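Trichothecene 15-O-acetyltransferase TRI3 (Fusarium sporotrichioides, PDB 3FOT) acetylates the 15-hydroxyl of trichothecene precursors as a BAHD-superfamily O-acetyltransferase, a step in the biosynthesis of mycotoxins such as T-2 toxin. Local coordinates at residues Ser58-Ala63 with Asp175-Ile180; Thr70-Lys75 with Ser166-Pro171; Thr130-Leu135 with Phe160-Val165. All coordinates share one frame; numbering follows the deposited sequence. Where two conformers were deposited one is given.

In the fold
From the N terminus, strand 53-61 comes first; its partner, strand 177-184, follows more than a hundred residues later, and contact 1 closes that loop. Inside it lies contact 2, where the start of helix 71-88 meets the turn at Ser166-Pro171. Contact 3 is nested in turn inside contact 2, joining the turn after strand 125-129 to the end of strand 158-163. Contacts 1 and 3 share one mixed sheet, strands 158-163 and 177-184 being neighbours, and Glu179 hydrogen-bonds through its backbone N to Leu162 O and through its carboxylate to Ala134 N. Helix 71-88 packs on this sheet: Leu74 touches Val178 of contact 1, and Leu71 and Leu74 touch Leu161 of contact 3.

Contact 1. Residues Ser58-Ala63 with Asp175-Ile180; sequences SLRNIA and DATVEI
Leu59 and Val178 face each other as an antiparallel hydrogen-bonded pair, Leu59 N giving to Val178 O at 2.8 Å and Val178 N returning the bond to Leu59 O. Past the last bridge, Arg60 with Thr177, two more main-chain bonds join Asn61 to the loop before strand 177-184: Asn61 N points almost straight at Ala176 O (2.8 Å, 175° at the hydrogen), and Asp175 N closes on Asn61 O. Ser58, Arg60, Thr177 and Glu179 share one face of the sheet. Ser58 OG, anti to its own backbone nitrogen (chi1 -168°), donates to Glu179 OE2 at 2.7 Å, arriving from above the carboxylate plane. Arg60 bends at chi3 and brings NH1 to Asp175 O at 2.7 Å, with the acceptor lying at the guanidinium edge, in its plane. This is a main-chain grip: the Asp175 carboxylate makes no charged contact with the guanidinium. On the other face Leu59 CD1 meets Ile180 CD1 at 3.7 Å. These two strands are inner members of a six-stranded mixed sheet in a chain of the CoA-dependent acyltransferase clan, and strand 457-469 adds to strand 53-61 on its other edge. Glu463 of that strand forms a salt bridge with Arg60 NE, so the guanidinium is held by a backbone oxygen and a carboxylate. Glu179 is likewise shared, its OE1 accepting from Ala134 N at the start of helix 134-147, so that its carboxylate links Ser58 to that helix. Asn61 OD1 accepts from Ala63 N at 3.0 Å in an Asx turn where strand 53-61 ends.

Contact 2. Residues Thr70-Lys75 with Ser166-Pro171; sequences TLQNLK and STDSTP
Thr70, Leu71 and Gln72 bring the N-terminal turn of helix 71-88 against a type I beta turn, Thr167 to Thr170, in the loop that joins strands 158-163 and 177-184. Direct bonding across the contact rests on one main-chain link: Gln72 N donates to Asp168 O at 2.8 Å, nearly straight (163°). That first-turn N-H has no carbonyl of its own helix to bond, and the turn supplies one. Water extends the join. One molecule accepts from Leu71 N and donates to both Thr167 O and Thr170 O; a second donates to Gln72 OE1 at 2.6 Å and to Asp168 OD1, linking an amide and a carboxylate whose planes stand 67° apart. Van der Waals contact is modest: Thr70 CG2 comes within 3.5 Å of Ser169 O, while Leu71 CB and Asp168 CB approach to 4.1 Å. Each segment is also braced internally. In the turn, Thr167 OG1 accepts from Ser169 N, an ST turn. At the helix start Thr70 and Asn73 form a capping box: Thr70 OG1, set between the backbone N and the carbonyl carbon (chi1 67°), accepts from Asn73 N at 2.9 Å, and Asn73 OD1 takes Thr70 N at 2.8 Å.

Contact 3. Residues Thr130-Leu135 with Phe160-Val165; sequences TAKSAL and FLLSDV
Thr130 N donates to Ser163 O at 2.9 Å, where the chain has just left strand 125-129, the edge strand that runs parallel to strand 158-163 in the mixed sheet. Past this bond the chains stay close at Ala131 and Asp164; Thr130-Ser133 then leads into helix 134-147, a beta-alpha-beta crossover returning to strand 158-163, while Asp164 centres an inverse gamma turn. Leu162 carries the apolar part. Its CB lies 3.9 Å from Thr130 CG2, the two side chains running alongside each other and pointing the same way. Leu162 CD1 reaches the linker backbone, 3.7 Å from both Lys132 O and Ser133 O, as CG stands anti to the carbonyl carbon (chi1 -47°). Farther out, Ala131 CB rests against the carboxylate of Asp164, 3.6 Å from OD2. Lys132 lays CG near Leu162 CD1, but its NZ hydrogen-bonds to Gln128 OE1 and forms a salt bridge with Glu140. The helix start is capped by Ser133 OG, which accepts from Asp136 N. An ST turn holds the linker's first bend: Thr130 OG1, turned opposite the amide N (chi1 -177°) and beside the carbonyl carbon, accepts from Lys132 N at 3.1 Å, nearly straight at 169°.

Contact 1. Residues Ser58-Ala63 with Asp175-Ile180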
loop_
_atom_site.group_PDB
_atom_site.type_symbol
_atom_site.label_atom_id
_atom_site.label_comp_id
_atom_site.label_asym_id
_atom_site.label_seq_id
_atom_site.Cartn_x
_atom_site.Cartn_y
_atom_site.Cartn_z
ATOM N N SER A 58 -0.204 -14.646 7.098
ATOM C CA SER A 58 -0.521 -15.904 7.743
ATOM C C SER A 58 0.774 -16.685 7.819
ATOM O O SER A 58 1.419 -16.899 6.799
ATOM C CB SER A 58 -1.532 -16.699 6.914
ATOM O OG SER A 58 -2.040 -17.767 7.661
ATOM N N LEU A 59 1.129 -17.110 9.021
ATOM C CA LEU A 59 2.396 -17.786 9.250
ATOM C C LEU A 59 2.095 -19.196 9.748
ATOM O O LEU A 59 1.012 -19.469 10.293
ATOM C CB LEU A 59 3.234 -17.039 10.287
ATOM C CG LEU A 59 3.448 -15.518 10.188
ATOM C CD1 LEU A 59 4.322 -15.070 11.353
ATOM C CD2 LEU A 59 4.085 -15.109 8.889
ATOM N N ARG A 60 3.040 -20.096 9.543
ATOM C CA ARG A 60 2.906 -21.452 10.072
ATOM C C ARG A 60 4.113 -21.758 10.960
ATOM O O ARG A 60 5.247 -21.462 10.599
ATOM C CB ARG A 60 2.816 -22.463 8.936
ATOM C CG ARG A 60 2.564 -23.875 9.422
ATOM C CD ARG A 60 2.148 -24.851 8.306
ATOM N NE ARG A 60 1.078 -24.343 7.433
ATOM C CZ ARG A 60 -0.233 -24.414 7.676
ATOM N NH1 ARG A 60 -0.702 -24.980 8.783
ATOM N NH2 ARG A 60 -1.092 -23.923 6.790
ATOM N N ASN A 61 3.860 -22.375 12.107
ATOM C CA ASN A 61 4.912 -22.810 12.986
ATOM C C ASN A 61 5.653 -24.002 12.368
ATOM O O ASN A 61 5.116 -25.121 12.317
ATOM C CB ASN A 61 4.358 -23.180 14.366
ATOM C CG ASN A 61 5.449 -23.702 15.298
ATOM O OD1 ASN A 61 6.633 -23.656 14.954
ATOM N ND2 ASN A 61 5.060 -24.144 16.494
ATOM N N ILE A 62 6.852 -23.754 11.855
ATOM C CA ILE A 62 7.661 -24.836 11.276
ATOM C C ILE A 62 8.939 -25.059 12.068
ATOM O O ILE A 62 9.893 -25.689 11.600
ATOM C CB ILE A 62 7.981 -24.619 9.781
ATOM C CG1 ILE A 62 8.713 -23.283 9.547
ATOM C CG2 ILE A 62 6.707 -24.735 8.959
ATOM C CD1 ILE A 62 9.511 -23.258 8.230
ATOM N N ALA A 63 8.948 -24.532 13.284
ATOM C CA ALA A 63 10.126 -24.540 14.112
ATOM C C ALA A 63 10.540 -25.956 14.552
ATOM O O ALA A 63 9.707 -26.886 14.541
ATOM C CB ALA A 63 9.893 -23.659 15.327
ATOM N N ASP A 175 3.135 -26.864 13.171
ATOM C CA ASP A 175 2.292 -26.628 11.985
ATOM C C ASP A 175 0.993 -25.866 12.182
ATOM O O ASP A 175 0.210 -25.735 11.250
ATOM C CB ASP A 175 2.082 -27.918 11.192
ATOM C CG ASP A 175 3.401 -28.522 10.784
ATOM O OD1 ASP A 175 4.208 -27.805 10.133
ATOM O OD2 ASP A 175 3.666 -29.676 11.180
ATOM N N ALA A 176 0.795 -25.332 13.386
ATOM C CA ALA A 176 -0.316 -24.428 13.633
ATOM C C ALA A 176 -0.021 -23.075 12.981
ATOM O O ALA A 176 1.136 -22.709 12.775
ATOM C CB ALA A 176 -0.521 -24.242 15.109
ATOM N N THR A 177 -1.099 -22.369 12.662
ATOM C CA THR A 177 -1.053 -21.052 12.035
ATOM C C THR A 177 -0.963 -19.985 13.117
ATOM O O THR A 177 -1.633 -20.074 14.153
ATOM C CB THR A 177 -2.355 -20.885 11.216
ATOM O OG1 THR A 177 -2.269 -21.774 10.089
ATOM C CG2 THR A 177 -2.580 -19.461 10.745
ATOM N N VAL A 178 -0.112 -18.989 12.897
ATOM C CA VAL A 178 -0.161 -17.749 13.662
ATOM C C VAL A 178 -0.429 -16.671 12.606
ATOM O O VAL A 178 0.284 -16.614 11.606
ATOM C CB VAL A 178 1.164 -17.423 14.367
ATOM C CG1 VAL A 178 1.086 -16.046 15.025
ATOM C CG2 VAL A 178 1.499 -18.475 15.442
ATOM N N GLU A 179 -1.447 -15.841 12.822
ATOM C CA GLU A 179 -1.742 -14.765 11.871
ATOM C C GLU A 179 -1.221 -13.468 12.474
ATOM O O GLU A 179 -1.305 -13.267 13.683
ATOM C CB GLU A 179 -3.259 -14.655 11.654
ATOM C CG GLU A 179 -3.905 -15.927 11.101
ATOM C CD GLU A 179 -4.293 -15.830 9.616
ATOM O OE1 GLU A 179 -4.643 -14.731 9.115
ATOM O OE2 GLU A 179 -4.293 -16.875 8.938
ATOM N N ILE A 180 -0.689 -12.582 11.635
ATOM C CA ILE A 180 -0.369 -11.247 12.131
ATOM C C ILE A 180 -1.085 -10.241 11.236
ATOM O O ILE A 180 -0.952 -10.303 10.017
ATOM C CB ILE A 180 1.154 -10.966 12.108
ATOM C CG1 ILE A 180 1.931 -12.058 12.855
ATOM C CG2 ILE A 180 1.441 -9.583 12.683
ATOM C CD1 ILE A 180 3.469 -11.834 12.864
#

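Contact 2. Residues Thr70-Lys75 with Ser166-Pro171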
loop_
_atom_site.group_PDB
_atom_site.type_symbol
_atom_site.label_atom_id
_atom_site.label_comp_id
_atom_site.label_asym_id
_atom_site.label_seq_id
_atom_site.Cartn_x
_atom_site.Cartn_y
_atom_site.Cartn_z
ATOM N N THR A 70 4.695 -19.122 22.257
ATOM C CA THR A 70 3.361 -18.810 22.764
ATOM C C THR A 70 2.985 -17.421 22.277
ATOM O O THR A 70 3.839 -16.677 21.843
ATOM C CB THR A 70 3.258 -18.815 24.309
ATOM O OG1 THR A 70 4.026 -17.722 24.849
ATOM C CG2 THR A 70 3.738 -20.164 24.902
ATOM N N LEU A 71 1.708 -17.057 22.368
ATOM C CA LEU A 71 1.359 -15.669 22.003
ATOM C C LEU A 71 2.059 -14.676 22.920
ATOM O O LEU A 71 2.575 -13.643 22.458
ATOM C CB LEU A 71 -0.163 -15.455 21.988
ATOM C CG LEU A 71 -0.911 -16.221 20.894
ATOM C CD1 LEU A 71 -2.419 -16.197 21.241
ATOM C CD2 LEU A 71 -0.687 -15.595 19.552
ATOM N N GLN A 72 2.116 -14.992 24.219
ATOM C CA GLN A 72 2.828 -14.140 25.170
ATOM C C GLN A 72 4.338 -13.945 24.825
ATOM O O GLN A 72 4.843 -12.809 24.786
ATOM C CB GLN A 72 2.600 -14.653 26.610
ATOM C CG GLN A 72 3.421 -13.914 27.688
ATOM C CD GLN A 72 2.963 -14.209 29.141
ATOM O OE1 GLN A 72 1.787 -14.062 29.476
ATOM N NE2 GLN A 72 3.897 -14.560 29.993
ATOM N N ASN A 73 5.060 -15.025 24.513
ATOM C CA ASN A 73 6.467 -14.843 24.193
ATOM C C ASN A 73 6.711 -14.281 22.785
ATOM O O ASN A 73 7.695 -13.570 22.573
ATOM C CB ASN A 73 7.384 -16.029 24.617
ATOM C CG ASN A 73 7.255 -17.259 23.732
ATOM O OD1 ASN A 73 6.747 -17.210 22.623
ATOM N ND2 ASN A 73 7.759 -18.398 24.239
ATOM N N LEU A 74 5.757 -14.497 21.862
ATOM C CA LEU A 74 5.848 -13.851 20.542
ATOM C C LEU A 74 5.689 -12.339 20.668
ATOM O O LEU A 74 6.424 -11.562 20.038
ATOM C CB LEU A 74 4.831 -14.436 19.550
ATOM C CG LEU A 74 5.218 -15.821 18.999
ATOM C CD1 LEU A 74 4.024 -16.507 18.298
ATOM C CD2 LEU A 74 6.423 -15.695 18.042
ATOM N N LYS A 75 4.751 -11.920 21.515
ATOM C CA LYS A 75 4.546 -10.506 21.774
ATOM C C LYS A 75 5.837 -9.953 22.356
ATOM O O LYS A 75 6.312 -8.888 21.939
ATOM C CB LYS A 75 3.377 -10.304 22.735
ATOM C CG LYS A 75 3.239 -8.863 23.265
ATOM C CD LYS A 75 1.819 -8.616 23.791
ATOM C CE LYS A 75 1.798 -7.522 24.843
ATOM N NZ LYS A 75 2.168 -6.166 24.355
ATOM N N SER A 166 -5.858 -22.000 23.335
ATOM C CA SER A 166 -6.738 -21.678 24.450
ATOM C C SER A 166 -6.383 -20.363 25.133
ATOM O O SER A 166 -7.258 -19.549 25.409
ATOM C CB SER A 166 -6.754 -22.820 25.467
ATOM O OG SER A 166 -7.345 -23.963 24.886
ATOM N N THR A 167 -5.098 -20.163 25.397
ATOM C CA THR A 167 -4.652 -19.002 26.161
ATOM C C THR A 167 -3.358 -18.458 25.563
ATOM O O THR A 167 -2.771 -19.080 24.694
ATOM C CB THR A 167 -4.369 -19.358 27.647
ATOM O OG1 THR A 167 -3.130 -20.073 27.751
ATOM C CG2 THR A 167 -5.493 -20.218 28.240
ATOM N N ASP A 168 -2.906 -17.327 26.082
ATOM C CA ASP A 168 -1.678 -16.707 25.566
ATOM C C ASP A 168 -0.395 -17.389 26.026
ATOM O O ASP A 168 0.694 -17.013 25.559
ATOM C CB ASP A 168 -1.655 -15.200 25.838
ATOM C CG ASP A 168 -1.727 -14.849 27.304
ATOM O OD1 ASP A 168 -1.500 -15.730 28.175
ATOM O OD2 ASP A 168 -2.022 -13.655 27.583
ATOM N N SER A 169 -0.516 -18.379 26.927
ATOM C CA SER A 169 0.650 -19.170 27.344
ATOM C C SER A 169 0.574 -20.616 26.840
ATOM O O SER A 169 1.435 -21.446 27.164
ATOM C CB SER A 169 0.835 -19.124 28.870
ATOM O OG SER A 169 -0.334 -19.590 29.515
ATOM N N THR A 170 -0.448 -20.908 26.024
ATOM C CA THR A 170 -0.552 -22.203 25.375
ATOM C C THR A 170 0.544 -22.339 24.294
ATOM O O THR A 170 0.628 -21.491 23.405
ATOM C CB THR A 170 -1.948 -22.368 24.724
ATOM O OG1 THR A 170 -2.962 -22.222 25.732
ATOM C CG2 THR A 170 -2.085 -23.737 24.033
ATOM N N PRO A 171 1.353 -23.420 24.343
ATOM C CA PRO A 171 2.332 -23.628 23.273
ATOM C C PRO A 171 1.634 -23.762 21.920
ATOM O O PRO A 171 0.604 -24.461 21.788
ATOM C CB PRO A 171 3.027 -24.937 23.666
ATOM C CG PRO A 171 2.771 -25.102 25.132
ATOM C CD PRO A 171 1.411 -24.492 25.361
HETATM O O HOH W 1 -0.296 -18.954 23.065
HETATM O O HOH W 2 0.058 -15.619 30.580
#

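Contact 3. Residues Thr130-Leu135 with Phe160-Val165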
loop_
_atom_site.group_PDB
_atom_site.type_symbol
_atom_site.label_atom_id
_atom_site.label_comp_id
_atom_site.label_asym_id
_atom_site.label_seq_id
_atom_site.Cartn_x
_atom_site.Cartn_y
_atom_site.Cartn_z
ATOM N N THR A 130 -7.550 -16.955 19.457
ATOM C CA THR A 130 -8.752 -16.888 18.646
ATOM C C THR A 130 -8.597 -17.707 17.366
ATOM O O THR A 130 -7.492 -17.885 16.884
ATOM C CB THR A 130 -9.096 -15.404 18.245
ATOM O OG1 THR A 130 -10.325 -15.370 17.495
ATOM C CG2 THR A 130 -7.953 -14.779 17.410
ATOM N N ALA A 131 -9.711 -18.173 16.812
ATOM C CA ALA A 131 -9.710 -18.803 15.495
ATOM C C ALA A 131 -9.869 -17.813 14.331
ATOM O O ALA A 131 -9.741 -18.209 13.187
ATOM C CB ALA A 131 -10.795 -19.905 15.420
ATOM N N LYS A 132 -10.156 -16.542 14.624
ATOM C CA LYS A 132 -10.305 -15.534 13.566
ATOM C C LYS A 132 -8.999 -15.332 12.799
ATOM O O LYS A 132 -7.895 -15.387 13.383
ATOM C CB LYS A 132 -10.886 -14.204 14.087
ATOM C CG LYS A 132 -9.925 -13.253 14.771
ATOM C CD LYS A 132 -10.627 -12.012 15.412
ATOM C CE LYS A 132 -11.344 -12.379 16.716
ATOM N NZ LYS A 132 -11.486 -11.233 17.662
ATOM N N SER A 133 -9.138 -15.126 11.492
ATOM C CA SER A 133 -8.002 -14.782 10.633
ATOM C C SER A 133 -7.628 -13.301 10.800
ATOM O O SER A 133 -8.386 -12.526 11.379
ATOM C CB SER A 133 -8.354 -15.029 9.165
ATOM O OG SER A 133 -9.274 -14.059 8.697
ATOM N N ALA A 134 -6.471 -12.915 10.258
ATOM C CA ALA A 134 -6.081 -11.504 10.243
ATOM C C ALA A 134 -7.132 -10.628 9.526
ATOM O O ALA A 134 -7.468 -9.535 10.003
ATOM C CB ALA A 134 -4.672 -11.339 9.613
ATOM N N LEU A 135 -7.640 -11.089 8.379
ATOM C CA LEU A 135 -8.670 -10.313 7.669
ATOM C C LEU A 135 -10.011 -10.283 8.391
ATOM O O LEU A 135 -10.745 -9.319 8.255
ATOM C CB LEU A 135 -8.838 -10.753 6.207
ATOM C CG LEU A 135 -7.613 -10.381 5.341
ATOM C CD1 LEU A 135 -7.763 -10.903 3.922
ATOM C CD2 LEU A 135 -7.309 -8.885 5.325
ATOM N N PHE A 160 -1.168 -7.225 15.528
ATOM C CA PHE A 160 -2.027 -8.140 16.269
ATOM C C PHE A 160 -1.664 -9.570 15.934
ATOM O O PHE A 160 -1.719 -9.959 14.773
ATOM C CB PHE A 160 -3.496 -7.909 15.906
ATOM C CG PHE A 160 -3.972 -6.529 16.202
ATOM C CD1 PHE A 160 -4.589 -6.246 17.415
ATOM C CD2 PHE A 160 -3.842 -5.518 15.242
ATOM C CE1 PHE A 160 -5.029 -4.967 17.700
ATOM C CE2 PHE A 160 -4.291 -4.238 15.507
ATOM C CZ PHE A 160 -4.880 -3.951 16.733
ATOM N N LEU A 161 -1.276 -10.338 16.949
ATOM C CA LEU A 161 -0.844 -11.735 16.757
ATOM C C LEU A 161 -2.005 -12.608 17.187
ATOM O O LEU A 161 -2.528 -12.446 18.292
ATOM C CB LEU A 161 0.390 -12.058 17.619
ATOM C CG LEU A 161 1.561 -11.047 17.650
ATOM C CD1 LEU A 161 2.624 -11.416 18.695
ATOM C CD2 LEU A 161 2.176 -10.843 16.288
ATOM N N LEU A 162 -2.412 -13.511 16.317
ATOM C CA LEU A 162 -3.603 -14.310 16.551
ATOM C C LEU A 162 -3.227 -15.759 16.352
ATOM O O LEU A 162 -2.508 -16.091 15.415
ATOM C CB LEU A 162 -4.672 -13.935 15.520
ATOM C CG LEU A 162 -4.950 -12.442 15.255
ATOM C CD1 LEU A 162 -5.938 -12.299 14.104
ATOM C CD2 LEU A 162 -5.448 -11.767 16.531
ATOM N N SER A 163 -3.723 -16.638 17.210
ATOM C CA SER A 163 -3.529 -18.070 16.980
ATOM C C SER A 163 -4.660 -18.805 17.679
ATOM O O SER A 163 -5.099 -18.394 18.749
ATOM C CB SER A 163 -2.161 -18.581 17.484
ATOM O OG SER A 163 -1.882 -19.900 16.986
ATOM N N ASP A 164 -5.095 -19.906 17.064
ATOM C CA ASP A 164 -6.217 -20.685 17.597
ATOM C C ASP A 164 -5.741 -21.626 18.707
ATOM O O ASP A 164 -5.649 -22.842 18.516
ATOM C CB ASP A 164 -6.911 -21.462 16.487
ATOM C CG ASP A 164 -8.240 -22.049 16.932
ATOM O OD1 ASP A 164 -8.720 -21.727 18.047
ATOM O OD2 ASP A 164 -8.792 -22.842 16.153
ATOM N N VAL A 165 -5.448 -21.040 19.859
ATOM C CA VAL A 165 -5.007 -21.765 21.043
ATOM C C VAL A 165 -5.885 -21.290 22.197
ATOM O O VAL A 165 -6.581 -20.291 22.050
ATOM C CB VAL A 165 -3.501 -21.536 21.342
ATOM C CG1 VAL A 165 -2.630 -22.197 20.273
ATOM C CG2 VAL A 165 -3.167 -20.026 21.487
#